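PDB 5D8D: D-alanine--D-alanine ligase, which catalyses the ATP-dependent joining of two D-alanine molecules into D-alanyl-D-alanine, a building block of the bacterial cell wall. Local coordinates for residues A[92-97]-A[269-274]; A[110-115]-A[243-248]; A[184-189]-A[233-238]. One frame throughout, in Å; residues are numbered along the deposited sequence.

Interaction 1. Residues A[92-97]-A[269-274]; sequences QGSAIG and VNTVPG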
# COMPACT_ATOMS: atom_id res chain seq x y z
N GLN A 92 2.22 -3.99 -2.53
CA GLN A 92 1.91 -3.55 -1.15
C GLN A 92 3.05 -2.76 -0.45
O GLN A 92 2.87 -1.59 0.02
CB GLN A 92 1.51 -4.75 -0.30
CG GLN A 92 1.14 -4.34 1.10
CD GLN A 92 0.67 -5.50 1.90
OE1 GLN A 92 1.42 -6.42 2.17
NE2 GLN A 92 -0.57 -5.47 2.27
N GLY A 93 4.22 -3.38 -0.43
CA GLY A 93 5.40 -2.77 0.14
C GLY A 93 5.78 -1.42 -0.49
O GLY A 93 6.23 -0.50 0.21
N SER A 94 5.61 -1.32 -1.80
CA SER A 94 5.94 -0.10 -2.51
C SER A 94 4.99 0.99 -2.11
O SER A 94 5.45 2.06 -1.75
CB SER A 94 5.89 -0.30 -4.04
OG SER A 94 6.77 -1.32 -4.42
N ALA A 95 3.69 0.71 -2.17
CA ALA A 95 2.70 1.70 -1.75
C ALA A 95 2.80 2.11 -0.27
O ALA A 95 2.62 3.30 0.06
CB ALA A 95 1.30 1.24 -2.05
N ILE A 96 3.13 1.15 0.61
CA ILE A 96 3.47 1.54 2.00
C ILE A 96 4.77 2.40 2.07
O ILE A 96 4.78 3.49 2.68
CB ILE A 96 3.61 0.33 2.95
CG1 ILE A 96 2.28 -0.42 3.09
CG2 ILE A 96 4.06 0.84 4.31
CD1 ILE A 96 2.39 -1.82 3.70
N GLY A 97 5.84 1.91 1.44
CA GLY A 97 7.16 2.58 1.47
C GLY A 97 7.19 3.99 0.90
O GLY A 97 8.09 4.76 1.23
N VAL A 269 12.04 4.18 4.34
CA VAL A 269 12.44 3.10 3.45
C VAL A 269 12.42 3.64 2.04
O VAL A 269 11.61 4.56 1.73
CB VAL A 269 11.53 1.84 3.56
CG1 VAL A 269 10.10 2.12 3.08
CG2 VAL A 269 12.09 0.70 2.76
N ASN A 270 13.33 3.10 1.21
CA ASN A 270 13.39 3.42 -0.21
C ASN A 270 13.42 2.15 -0.98
O ASN A 270 14.37 1.40 -0.85
CB ASN A 270 14.60 4.24 -0.52
CG ASN A 270 14.55 4.83 -1.89
OD1 ASN A 270 13.87 4.32 -2.81
ND2 ASN A 270 15.27 5.92 -2.06
N THR A 271 12.36 1.91 -1.76
CA THR A 271 12.19 0.66 -2.56
C THR A 271 12.66 0.71 -4.02
O THR A 271 12.70 -0.35 -4.66
CB THR A 271 10.73 0.23 -2.61
OG1 THR A 271 9.95 1.31 -3.11
CG2 THR A 271 10.25 -0.16 -1.26
N VAL A 272 12.95 1.89 -4.56
CA VAL A 272 13.77 2.02 -5.82
C VAL A 272 14.87 3.08 -5.68
O VAL A 272 14.70 4.25 -6.00
CB VAL A 272 12.90 2.06 -7.15
CG1 VAL A 272 11.43 2.35 -6.92
CG2 VAL A 272 13.45 2.95 -8.25
N PRO A 273 16.02 2.68 -5.13
CA PRO A 273 17.09 3.64 -4.98
C PRO A 273 17.76 4.02 -6.29
O PRO A 273 17.70 3.27 -7.28
CB PRO A 273 18.11 2.93 -4.10
CG PRO A 273 17.37 1.82 -3.45
CD PRO A 273 16.30 1.43 -4.40
N GLY A 274 18.41 5.19 -6.27
CA GLY A 274 19.28 5.62 -7.31
C GLY A 274 20.32 4.58 -7.71
O GLY A 274 20.80 3.77 -6.89
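Val269 sets the closest approach of this contact by resting one methyl, CG1, on the backbone of Gly97, the last residue of helix 91-97. CG1 lies 3.4 Å from Gly97 CA and 3.8 Å from Gly97 O. The torsion that places it there (chi1 66°) tucks CG1 between the valine's own N and carbonyl carbon, while CG2 is anti to the N. With only hydrogens on Gly97 CA, the strand can run close by: the CA atoms of Gly97 and Val269 are just 5.7 Å apart. The next residue, Asn270, points away from the helix, and its OD1 takes a weak hydrogen bond from Val272 N (3.1 Å, 127° at the hydrogen) that spans the turn after the strand. Thr271 faces the helix again. Its CG2 sits 4.3 Å from Gly93 O, and its OG1 comes no nearer than 4.3 Å to Ser94 OG, which is instead hydrogen-bonded to Gly90 O one turn back. Val272 O is in turn hydrogen-bonded to His66 ND1. The case illustrates how a helix bearing glycines can press backbone against side chain without any hydrogen bond across. Here Val269 and Thr271 point toward the helix and Asn270 away from it, at the end of an ATP-grasp strand where Glu268 and Asn270 are predicted magnesium ligands.

Interaction 2. Residues A[110-115]-A[243-248]; sequences SDLPTA and FQAVGA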
# COMPACT_ATOMS: atom_id res chain seq x y z
N SER A 110 5.07 -3.08 14.82
CA SER A 110 5.88 -4.30 14.84
C SER A 110 6.94 -4.24 15.93
O SER A 110 7.89 -5.02 15.90
CB SER A 110 6.56 -4.51 13.48
OG SER A 110 5.70 -4.14 12.42
N ASP A 111 6.76 -3.31 16.88
CA ASP A 111 7.63 -3.16 18.04
C ASP A 111 9.06 -2.69 17.68
O ASP A 111 10.04 -3.08 18.31
CB ASP A 111 7.62 -4.44 18.90
CG ASP A 111 7.23 -4.16 20.35
OD1 ASP A 111 7.93 -3.33 20.99
OD2 ASP A 111 6.22 -4.74 20.83
N LEU A 112 9.13 -1.82 16.67
CA LEU A 112 10.38 -1.34 16.09
C LEU A 112 10.41 0.15 16.39
O LEU A 112 9.38 0.84 16.25
CB LEU A 112 10.41 -1.61 14.57
CG LEU A 112 11.13 -2.84 13.99
CD1 LEU A 112 11.22 -4.03 14.93
CD2 LEU A 112 10.50 -3.29 12.70
N PRO A 113 11.57 0.68 16.80
CA PRO A 113 11.61 2.08 17.22
C PRO A 113 11.60 3.09 16.07
O PRO A 113 12.30 2.91 15.08
CB PRO A 113 12.93 2.17 17.96
CG PRO A 113 13.81 1.19 17.23
CD PRO A 113 12.91 0.07 16.77
N THR A 114 10.85 4.16 16.25
CA THR A 114 10.74 5.21 15.28
C THR A 114 10.26 6.45 16.03
O THR A 114 9.64 6.32 17.08
CB THR A 114 9.78 4.81 14.14
OG1 THR A 114 9.79 5.81 13.13
CG2 THR A 114 8.36 4.63 14.62
N ALA A 115 10.56 7.64 15.53
CA ALA A 115 10.27 8.84 16.31
C ALA A 115 8.77 9.16 16.34
O ALA A 115 8.08 9.02 15.32
CB ALA A 115 11.05 10.04 15.77
N PHE A 243 12.89 -3.82 7.19
CA PHE A 243 12.78 -4.08 5.76
C PHE A 243 11.71 -5.16 5.57
O PHE A 243 10.79 -4.98 4.76
CB PHE A 243 14.16 -4.50 5.21
CG PHE A 243 14.26 -4.58 3.71
CD1 PHE A 243 14.44 -3.44 2.95
CD2 PHE A 243 14.25 -5.82 3.06
CE1 PHE A 243 14.59 -3.52 1.56
CE2 PHE A 243 14.38 -5.91 1.66
CZ PHE A 243 14.56 -4.75 0.92
N GLN A 244 11.82 -6.25 6.32
CA GLN A 244 10.80 -7.29 6.34
C GLN A 244 9.43 -6.82 6.79
O GLN A 244 8.42 -7.17 6.17
CB GLN A 244 11.25 -8.46 7.21
CG GLN A 244 12.36 -9.26 6.53
CD GLN A 244 13.18 -10.14 7.44
OE1 GLN A 244 13.92 -11.01 6.95
NE2 GLN A 244 13.12 -9.92 8.75
N ALA A 245 9.38 -5.98 7.81
CA ALA A 245 8.10 -5.56 8.36
C ALA A 245 7.22 -4.89 7.35
O ALA A 245 6.04 -5.15 7.27
CB ALA A 245 8.28 -4.64 9.55
N VAL A 246 7.80 -4.01 6.58
CA VAL A 246 7.07 -3.18 5.64
C VAL A 246 6.82 -4.00 4.38
O VAL A 246 6.09 -3.56 3.50
CB VAL A 246 7.86 -1.89 5.39
CG1 VAL A 246 8.91 -2.12 4.31
CG2 VAL A 246 6.93 -0.76 5.04
N GLY A 247 7.43 -5.20 4.28
CA GLY A 247 7.25 -6.08 3.14
C GLY A 247 8.16 -5.80 1.94
O GLY A 247 7.84 -6.21 0.82
N ALA A 248 9.30 -5.11 2.15
CA ALA A 248 10.25 -4.84 1.06
C ALA A 248 10.93 -6.13 0.64
O ALA A 248 11.07 -7.02 1.49
CB ALA A 248 11.28 -3.81 1.47
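A single methyl carries one whole side of this small contact: Ala245 CB, in the last turn of helix 229-245, meets Ser110 OG at 3.9 Å and Leu112 CD2 at 4.1 Å. The leucine brings one branch tip to the alanine, an apolar touch. The serine approaches with its hydroxyl oxygen, but the partner is a methyl, so this is van der Waals contact; the polar demand of OG is met by a hydrogen bond with Ile106 O in the preceding helix 100-108. A chi1 of -38° keeps OG beside the serine's backbone N and anti to its carbonyl carbon, within reach of both the Ile106 carbonyl and the alanine methyl.

The next shell consists of two helix ends built alike. After helix 100-108, Asp111 takes positive phi in a Schellman motif, with Leu112 N bonded to Trp107 O and Asp111 N to Gln108 O; this reversal turns Leu112 back toward Ala245. Across the contact, Gly247 plays the same part at a phi of 84°. There Ala248 N is bonded to Phe243 O at 3.0 Å and Gly247 N to Gln244 O at 2.9 Å. The wrapped chain lays Ala248 CB over the centre of the Phe243 ring, 3.3 Å above its plane.

Further out, Leu112 also packs on Arg241 and on Leu266 of strand 264-270, while Thr114 OG1 is hydrogen-bonded to Leu266 O and Lys104 NZ. Ser110 additionally touches Gln105 of the second subunit. The loop thus passes from the end of helix 100-108, beside helix 229-245 and strand 264-270, toward strand 117-120.

Interaction 3. Residues A[184-189]-A[233-238]; sequences FTISFL and KKLQAL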
# COMPACT_ATOMS: atom_id res chain seq x y z
N PHE A 184 22.24 7.48 9.01
CA PHE A 184 22.84 6.38 8.26
C PHE A 184 21.91 5.81 7.21
O PHE A 184 20.71 5.93 7.37
CB PHE A 184 23.24 5.28 9.23
CG PHE A 184 24.17 5.75 10.29
CD1 PHE A 184 23.68 6.36 11.44
CD2 PHE A 184 25.54 5.66 10.12
CE1 PHE A 184 24.54 6.82 12.43
CE2 PHE A 184 26.41 6.11 11.10
CZ PHE A 184 25.91 6.69 12.26
N THR A 185 22.45 5.22 6.14
CA THR A 185 21.65 4.44 5.20
C THR A 185 22.17 3.03 5.17
O THR A 185 23.36 2.77 5.20
CB THR A 185 21.51 5.07 3.81
OG1 THR A 185 20.35 4.54 3.14
CG2 THR A 185 22.64 4.81 2.94
N ILE A 186 21.25 2.09 5.15
CA ILE A 186 21.59 0.67 5.12
C ILE A 186 20.97 0.13 3.86
O ILE A 186 19.77 0.12 3.75
CB ILE A 186 21.04 -0.01 6.37
CG1 ILE A 186 21.75 0.60 7.57
CG2 ILE A 186 21.29 -1.52 6.30
CD1 ILE A 186 21.11 1.85 8.12
N SER A 187 21.79 -0.27 2.92
CA SER A 187 21.34 -0.73 1.62
C SER A 187 21.04 -2.21 1.68
O SER A 187 21.54 -2.90 2.53
CB SER A 187 22.41 -0.46 0.56
OG SER A 187 22.69 0.92 0.45
N PHE A 188 20.25 -2.69 0.73
CA PHE A 188 19.88 -4.10 0.74
C PHE A 188 20.16 -4.71 -0.60
O PHE A 188 19.98 -4.07 -1.62
CB PHE A 188 18.40 -4.28 1.17
CG PHE A 188 18.20 -4.22 2.66
CD1 PHE A 188 18.12 -2.99 3.30
CD2 PHE A 188 18.16 -5.38 3.43
CE1 PHE A 188 18.00 -2.90 4.67
CE2 PHE A 188 18.02 -5.30 4.82
CZ PHE A 188 17.92 -4.05 5.43
N LEU A 189 20.63 -5.94 -0.57
CA LEU A 189 20.82 -6.74 -1.75
C LEU A 189 20.54 -8.19 -1.44
O LEU A 189 20.92 -8.68 -0.41
CB LEU A 189 22.21 -6.58 -2.31
CG LEU A 189 22.48 -7.36 -3.58
CD1 LEU A 189 21.64 -6.87 -4.72
CD2 LEU A 189 23.92 -7.30 -3.96
N LYS A 233 26.47 -4.01 13.23
CA LYS A 233 25.74 -5.22 12.92
C LYS A 233 24.36 -5.21 13.65
O LYS A 233 23.35 -5.69 13.10
CB LYS A 233 26.62 -6.46 13.10
CG LYS A 233 26.81 -7.01 14.49
CD LYS A 233 27.83 -8.16 14.46
CE LYS A 233 27.33 -9.48 15.10
NZ LYS A 233 27.05 -9.38 16.56
N LYS A 234 24.30 -4.53 14.80
CA LYS A 234 23.04 -4.33 15.47
C LYS A 234 22.08 -3.45 14.64
O LYS A 234 20.90 -3.74 14.54
CB LYS A 234 23.29 -3.77 16.89
CG LYS A 234 22.23 -4.03 17.96
CD LYS A 234 21.39 -5.33 17.79
CE LYS A 234 22.19 -6.64 17.85
NZ LYS A 234 22.86 -6.81 19.17
N LEU A 235 22.61 -2.39 14.05
CA LEU A 235 21.83 -1.53 13.15
C LEU A 235 21.35 -2.31 11.91
O LEU A 235 20.22 -2.15 11.49
CB LEU A 235 22.66 -0.35 12.66
CG LEU A 235 22.10 1.07 12.54
CD1 LEU A 235 22.72 1.74 11.33
CD2 LEU A 235 20.59 1.19 12.47
N GLN A 236 22.20 -3.16 11.36
CA GLN A 236 21.81 -3.97 10.18
C GLN A 236 20.69 -4.97 10.50
O GLN A 236 19.75 -5.12 9.74
CB GLN A 236 23.03 -4.70 9.60
CG GLN A 236 24.07 -3.77 9.00
CD GLN A 236 25.33 -4.48 8.59
OE1 GLN A 236 25.87 -5.32 9.31
NE2 GLN A 236 25.83 -4.14 7.42
N ALA A 237 20.79 -5.63 11.65
CA ALA A 237 19.72 -6.51 12.16
C ALA A 237 18.40 -5.76 12.35
O ALA A 237 17.33 -6.20 11.95
CB ALA A 237 20.14 -7.13 13.48
N LEU A 238 18.48 -4.60 12.97
CA LEU A 238 17.30 -3.78 13.17
C LEU A 238 16.65 -3.40 11.83
O LEU A 238 15.43 -3.51 11.66
CB LEU A 238 17.70 -2.53 13.94
CG LEU A 238 16.57 -1.55 14.20
CD1 LEU A 238 15.61 -2.21 15.18
CD2 LEU A 238 17.10 -0.21 14.72
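Between Phe184 and Ile186, whose side chains both meet Leu235 of the helix, Thr185 turns the other way, and its OG1 is gripped by two hydrogen bonds, to Asp255 OD1 and Arg253 NE. Phe184 and Ile186 face the helix, and there Leu235 CD1 is the atom that does most of the touching. It stands 3.6 Å from Ile186 CD1 and 4.0 Å from Ile186 CG1, and reaches Phe184 CB at 4.1 Å. The isoleucine divides its branches between two partners: with CG1 beside the backbone N (chi1 -63°), the longer arm leads to Leu235, whereas CG2, anti to that N, faces Gln236 CG more loosely at 4.5 Å. Gln236 thus offers its aliphatic stem to the strand, while its NE2 makes a weak hydrogen bond to Leu194 O on the neighbouring strand 192-198. The two segment axes approach to 9.5 Å at 61°, and Val196 and Ala256 of the adjoining strands extend the apolar floor. No hydrogen bond joins the two segments; methyl and methylene contacts hold them together. Both Phe184 and Thr185 fall in the predicted ATP-binding range, but only the threonine of the two bonds through its side chain to Asp255, a predicted magnesium ligand, which implies that the apolar contact with the helix adjoins the predicted nucleotide- and metal-binding region without using its polar groups.

The three contacts gather around one part of the antiparallel sheet that contains strands 181-189, 252-259 and 264-270. Along the chain they are nested: interaction 3 lies inside the loop closed by interaction 2, which lies inside that of interaction 1. Helix 229-245 serves both interactions 2 and 3, whose centres are about 12 Å apart and which touch through the stacked rings of Phe243 and Phe188 and through Pro113 and Leu238. Interactions 1 and 2, centres about 13 Å apart, meet where Ile96 packs on Val246, and both reach the second subunit. Interactions 1 and 3, centres about 16 Å apart, reach the same sheet, so segments far apart in sequence meet on a sheet that carries predicted magnesium ligands.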